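Local coordinates for protein chitinase (Paenibacillus sp. FPU-7, PDB 5GZT) that probably hydrolyses chitin and chitodextrins at random internal beta-1,4 linkages between N-acetylglucosamine units, at residues T483-G488 against Y534-Q539; N575-Y580 against L590-T595. One frame throughout, in Å; residues are numbered along the deposited sequence.

Overall arrangement
Both contacts fall within the first of the chain's two family 18 glycosidase regions and follow one another without nesting. Coming from the N terminus, the chain leaves barrel strand 478-481 through 483-488, passes helix 510-519 and strand 527-532, and returns in strand 534-538, where contact 1 closes a loop of 45 residues. Contact 2 opens only afterwards and closes the short hairpin 578-582/587-591, with nine residues between its segments. Strands 534-538 and 596-598 are neighbours in the same five-stranded antiparallel sheet, which continues through 587-591 to 578-582. T595 packs on V537 and W538, where the contacts touch. Contact 1 ties the sheet to the loop after barrel strand 478-481; contact 2 forms its outer edge.

Contact 1: residues T483-G488 against Y534-Q539; sequences TYDLHG and YSRVWQ
D485 and R536 form a salt bridge that joins the loop after strand 478-481 to strand 534-538. One carboxylate oxygen carries the polar part of the contact. R536 NE donates to D485 OD1 over 2.8 Å at 156°, and NH2 adds a weak second bond to the same OD1. That oxygen lies in the guanidinium plane, at its edge, but the carboxylate is turned 79° from this plane and is met from above its own. The arginine therefore grips a single oxygen instead of pairing two nitrogens with two oxygens, an approach helped by the bend in its chain at chi2 (-84°). A third donor, Y534 OH, reaches OD1 at a very short 2.5 Å, with the oxygen at the edge of the phenol ring.

Aromatic contacts lie on either side of this polar group. Y534 OH also comes within 3.3 Å of Y484 CD1, the two tyrosine side chains crossing at about a right angle; Y484 itself packs on M621 and W623 of barrel strand 619-623. Farther along strand 534-538, the W538 indole lies against the backbone of G488: G488 C sits 3.1 Å above the ring plane, offset toward the rim. The CB of H487 approaches W538 CH2 at 4.2 Å, while its imidazole leads away to hydrogen bonds with D491 and the backbone N of L508. D491 also accepts from G488 N, which probably helps to fix the backbone beneath the indole.

Y484 and D485 fit the end of the MxYD motif of family 18 chitinases, which in relatives lines the substrate cleft at the C-terminal end of the sixth barrel strand; here it meets the insertion sheet that follows the seventh.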
# COMPACT_ATOMS: atom_id res chain seq x y z
N THR B 483 5.47 -12.83 -1.69
CA THR B 483 6.22 -13.18 -2.86
C THR B 483 7.72 -12.71 -2.69
O THR B 483 8.25 -12.01 -3.57
CB THR B 483 5.58 -12.61 -4.13
OG1 THR B 483 5.25 -11.23 -3.94
CG2 THR B 483 4.31 -13.48 -4.52
N TYR B 484 8.37 -13.22 -1.64
CA TYR B 484 9.76 -12.97 -1.33
C TYR B 484 10.21 -14.13 -0.48
O TYR B 484 9.38 -15.00 -0.16
CB TYR B 484 9.93 -11.62 -0.66
CG TYR B 484 8.97 -11.26 0.44
CD1 TYR B 484 9.00 -11.91 1.66
CD2 TYR B 484 8.05 -10.22 0.27
CE1 TYR B 484 8.16 -11.54 2.68
CE2 TYR B 484 7.19 -9.85 1.29
CZ TYR B 484 7.24 -10.50 2.49
OH TYR B 484 6.38 -10.13 3.52
N ASP B 485 11.49 -14.21 -0.18
CA ASP B 485 12.13 -15.38 0.28
C ASP B 485 11.79 -16.62 -0.53
O ASP B 485 11.77 -17.72 0.02
CB ASP B 485 11.76 -15.64 1.76
CG ASP B 485 12.10 -14.45 2.64
OD1 ASP B 485 13.15 -13.77 2.45
OD2 ASP B 485 11.26 -14.13 3.47
N LEU B 486 11.61 -16.48 -1.84
CA LEU B 486 11.20 -17.60 -2.64
C LEU B 486 12.28 -18.61 -2.75
O LEU B 486 12.01 -19.77 -3.03
CB LEU B 486 10.70 -17.12 -3.98
CG LEU B 486 9.44 -16.29 -3.78
CD1 LEU B 486 8.91 -15.84 -5.14
CD2 LEU B 486 8.27 -17.04 -3.12
N HIS B 487 13.52 -18.14 -2.70
CA HIS B 487 14.74 -18.95 -2.78
C HIS B 487 15.70 -18.32 -1.83
O HIS B 487 15.53 -17.12 -1.49
CB HIS B 487 15.33 -18.94 -4.20
CG HIS B 487 14.43 -19.65 -5.18
ND1 HIS B 487 14.23 -21.02 -5.12
CD2 HIS B 487 13.56 -19.18 -6.10
CE1 HIS B 487 13.31 -21.37 -6.01
NE2 HIS B 487 12.89 -20.27 -6.60
N GLY B 488 16.73 -19.03 -1.46
CA GLY B 488 17.57 -18.52 -0.33
C GLY B 488 18.71 -19.44 -0.07
O GLY B 488 18.80 -20.46 -0.75
N TYR B 534 15.04 -5.98 1.16
CA TYR B 534 16.19 -6.70 1.62
C TYR B 534 16.55 -7.78 0.62
O TYR B 534 15.78 -8.06 -0.34
CB TYR B 534 15.95 -7.24 3.05
CG TYR B 534 14.93 -8.37 3.03
CD1 TYR B 534 13.59 -8.11 3.04
CD2 TYR B 534 15.34 -9.68 2.88
CE1 TYR B 534 12.64 -9.16 2.89
CE2 TYR B 534 14.41 -10.73 2.78
CZ TYR B 534 13.06 -10.44 2.78
OH TYR B 534 12.17 -11.48 2.63
N SER B 535 17.76 -8.30 0.74
CA SER B 535 18.27 -9.30 -0.14
C SER B 535 18.38 -10.67 0.56
O SER B 535 18.44 -10.73 1.81
CB SER B 535 19.67 -8.92 -0.55
OG SER B 535 20.52 -8.77 0.57
N ARG B 536 18.52 -11.71 -0.24
CA ARG B 536 18.94 -13.05 0.21
C ARG B 536 20.30 -13.27 -0.37
O ARG B 536 20.54 -12.90 -1.56
CB ARG B 536 17.97 -14.16 -0.26
CG ARG B 536 16.68 -14.12 0.50
CD ARG B 536 16.89 -14.90 1.85
NE ARG B 536 15.79 -14.67 2.77
CZ ARG B 536 15.85 -14.95 4.06
NH1 ARG B 536 16.87 -15.59 4.57
NH2 ARG B 536 14.86 -14.60 4.82
N VAL B 537 21.19 -13.84 0.46
CA VAL B 537 22.60 -13.95 0.22
C VAL B 537 22.99 -15.41 0.20
O VAL B 537 22.46 -16.19 1.02
CB VAL B 537 23.37 -13.23 1.37
CG1 VAL B 537 24.84 -13.27 1.15
CG2 VAL B 537 22.99 -11.76 1.45
N TRP B 538 23.90 -15.78 -0.71
CA TRP B 538 24.61 -17.05 -0.69
C TRP B 538 26.10 -16.79 -0.67
O TRP B 538 26.59 -15.96 -1.45
CB TRP B 538 24.35 -17.87 -1.93
CG TRP B 538 23.05 -18.53 -2.10
CD1 TRP B 538 22.82 -19.92 -2.15
CD2 TRP B 538 21.80 -17.92 -2.47
NE1 TRP B 538 21.52 -20.15 -2.47
CE2 TRP B 538 20.88 -18.96 -2.70
CE3 TRP B 538 21.40 -16.60 -2.71
CZ2 TRP B 538 19.55 -18.71 -3.11
CZ3 TRP B 538 20.09 -16.34 -3.07
CH2 TRP B 538 19.18 -17.41 -3.29
N GLN B 539 26.83 -17.48 0.23
CA GLN B 539 28.29 -17.44 0.25
C GLN B 539 28.87 -18.68 -0.37
O GLN B 539 28.14 -19.66 -0.64
CB GLN B 539 28.78 -17.26 1.71
CG GLN B 539 28.48 -15.87 2.23
CD GLN B 539 29.07 -15.59 3.60
OE1 GLN B 539 29.33 -16.51 4.40
NE2 GLN B 539 29.22 -14.31 3.90

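Contact 2: residues N575-Y580 against L590-T595; sequences NGYTRY and LFNGST. With FMT (formic acid), chain H.
T578 and F591 pair across an antiparallel beta hairpin made by strands 578-582 and 587-591, the edge of the five-stranded insertion sheet of this family 18 domain. They form a hydrogen-bonded pair: T578 N reaches F591 O at 2.9 Å and 174°, and F591 N returns a bond to T578 O. R579 and L590 follow as a non-hydrogen-bonded pair, with L590 CD2 tucked against R579 CA.

The tight packing is on the side of Y577. Its ring receives N592 over one face, CB standing 3.7 Å from the ring centroid in a CH-pi contact and the amide stacked nearly parallel to the phenol, at 11°. With N592 CG between the backbone N and the carbonyl carbon (chi1 75°), the amide points the same way as the ring and covers its outer half. The phenol end continues to T595, whose CB touches Y577 OH at 3.4 Å, and L590 CB meets CD2. I597 of the adjoining strand and Y571 add to the packing round this ring.

Towards G576 and T578, both exposed, the contact becomes looser and is bridged by waters. One water donates to N575 O and accepts from N592 ND2; another lies between G576 O and T578 OG1. On the L590 side of the sheet R579 extends to L683 O, to which NH1 donates, and packs on P685 in the immunoglobulin-like region; its NH1 also donates to O1 of a formic acid molecule, probably from the crystallisation liquor, at 2.9 Å.

Past the paired strands, N592 shapes the turn with an Asx motif: its OD1 takes one bond from S594 N, above the carbonyl plane, and a second from T595 N, within that plane, at 2.7 Å.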
# COMPACT_ATOMS: atom_id res chain seq x y z
N ASN B 575 32.91 -2.17 -3.70
CA ASN B 575 33.68 -3.17 -3.01
C ASN B 575 33.79 -4.50 -3.74
O ASN B 575 33.64 -5.59 -3.10
CB ASN B 575 33.08 -3.38 -1.56
CG ASN B 575 34.02 -4.21 -0.66
OD1 ASN B 575 35.23 -4.12 -0.85
ND2 ASN B 575 33.47 -5.06 0.25
N GLY B 576 33.99 -4.43 -5.06
CA GLY B 576 34.16 -5.60 -5.95
C GLY B 576 32.85 -6.33 -6.31
O GLY B 576 32.89 -7.36 -6.95
N TYR B 577 31.69 -5.80 -5.92
CA TYR B 577 30.43 -6.45 -6.26
C TYR B 577 29.91 -5.85 -7.59
O TYR B 577 29.70 -4.59 -7.68
CB TYR B 577 29.39 -6.27 -5.13
CG TYR B 577 29.58 -7.17 -3.95
CD1 TYR B 577 30.46 -6.85 -2.95
CD2 TYR B 577 28.93 -8.38 -3.88
CE1 TYR B 577 30.68 -7.73 -1.86
CE2 TYR B 577 29.14 -9.26 -2.81
CZ TYR B 577 30.00 -8.93 -1.80
OH TYR B 577 30.18 -9.86 -0.74
N THR B 578 29.64 -6.70 -8.59
CA THR B 578 29.15 -6.28 -9.90
C THR B 578 27.62 -6.39 -9.84
O THR B 578 27.07 -7.39 -9.36
CB THR B 578 29.77 -7.14 -11.00
OG1 THR B 578 31.16 -6.93 -10.98
CG2 THR B 578 29.26 -6.82 -12.33
N ARG B 579 26.95 -5.38 -10.37
CA ARG B 579 25.49 -5.37 -10.55
C ARG B 579 25.16 -6.05 -11.88
O ARG B 579 25.74 -5.73 -12.90
CB ARG B 579 24.91 -3.92 -10.55
CG ARG B 579 23.38 -4.04 -10.72
CD ARG B 579 22.67 -2.73 -10.44
NE ARG B 579 23.14 -1.66 -11.27
CZ ARG B 579 22.54 -1.18 -12.36
NH1 ARG B 579 21.48 -1.78 -12.96
NH2 ARG B 579 23.06 -0.11 -12.97
N TYR B 580 24.26 -7.05 -11.84
CA TYR B 580 23.78 -7.76 -13.02
C TYR B 580 22.26 -7.68 -13.06
O TYR B 580 21.64 -7.36 -12.08
CB TYR B 580 24.18 -9.24 -12.90
CG TYR B 580 25.64 -9.53 -13.14
CD1 TYR B 580 26.24 -9.21 -14.32
CD2 TYR B 580 26.44 -10.13 -12.17
CE1 TYR B 580 27.58 -9.52 -14.57
CE2 TYR B 580 27.76 -10.47 -12.45
CZ TYR B 580 28.30 -10.16 -13.61
OH TYR B 580 29.61 -10.44 -13.85
N LEU B 590 23.73 -9.10 -7.33
CA LEU B 590 25.17 -8.79 -7.29
C LEU B 590 26.01 -10.03 -7.21
O LEU B 590 25.58 -11.05 -6.58
CB LEU B 590 25.44 -8.01 -6.05
CG LEU B 590 24.52 -6.79 -5.84
CD1 LEU B 590 24.99 -6.08 -4.56
CD2 LEU B 590 24.62 -5.84 -7.02
N PHE B 591 27.25 -9.95 -7.71
CA PHE B 591 28.19 -11.07 -7.49
C PHE B 591 29.57 -10.52 -7.46
O PHE B 591 29.90 -9.60 -8.23
CB PHE B 591 28.04 -12.10 -8.63
CG PHE B 591 28.81 -13.38 -8.44
CD1 PHE B 591 28.60 -14.14 -7.32
CD2 PHE B 591 29.58 -13.90 -9.45
CE1 PHE B 591 29.30 -15.38 -7.12
CE2 PHE B 591 30.29 -15.10 -9.30
CZ PHE B 591 30.13 -15.86 -8.11
N ASN B 592 30.38 -11.00 -6.51
CA ASN B 592 31.77 -10.63 -6.43
C ASN B 592 32.76 -11.76 -6.72
O ASN B 592 33.95 -11.61 -6.47
CB ASN B 592 32.10 -10.01 -5.07
CG ASN B 592 32.19 -11.04 -3.97
OD1 ASN B 592 31.67 -12.17 -4.09
ND2 ASN B 592 32.81 -10.65 -2.87
N GLY B 593 32.27 -12.86 -7.27
CA GLY B 593 33.11 -14.03 -7.44
C GLY B 593 32.92 -15.10 -6.33
O GLY B 593 33.37 -16.20 -6.49
N SER B 594 32.18 -14.81 -5.25
CA SER B 594 32.04 -15.78 -4.22
C SER B 594 30.75 -15.58 -3.46
O SER B 594 30.06 -16.56 -3.04
CB SER B 594 33.30 -15.70 -3.31
OG SER B 594 32.98 -16.35 -2.14
N THR B 595 30.40 -14.32 -3.19
CA THR B 595 29.08 -14.02 -2.65
C THR B 595 28.08 -13.53 -3.70
O THR B 595 28.38 -12.57 -4.42
CB THR B 595 29.24 -13.00 -1.54
OG1 THR B 595 30.19 -13.51 -0.61
CG2 THR B 595 27.99 -12.72 -0.90
C FMT H . 19.63 -4.15 -12.57
O1 FMT H . 20.82 -4.57 -12.39
O2 FMT H . 18.77 -3.33 -11.84
O HOH W 1 34.34 -8.17 -2.86
O HOH W 2 32.90 -8.18 -9.32
O HOH W 3 35.48 -8.74 -7.06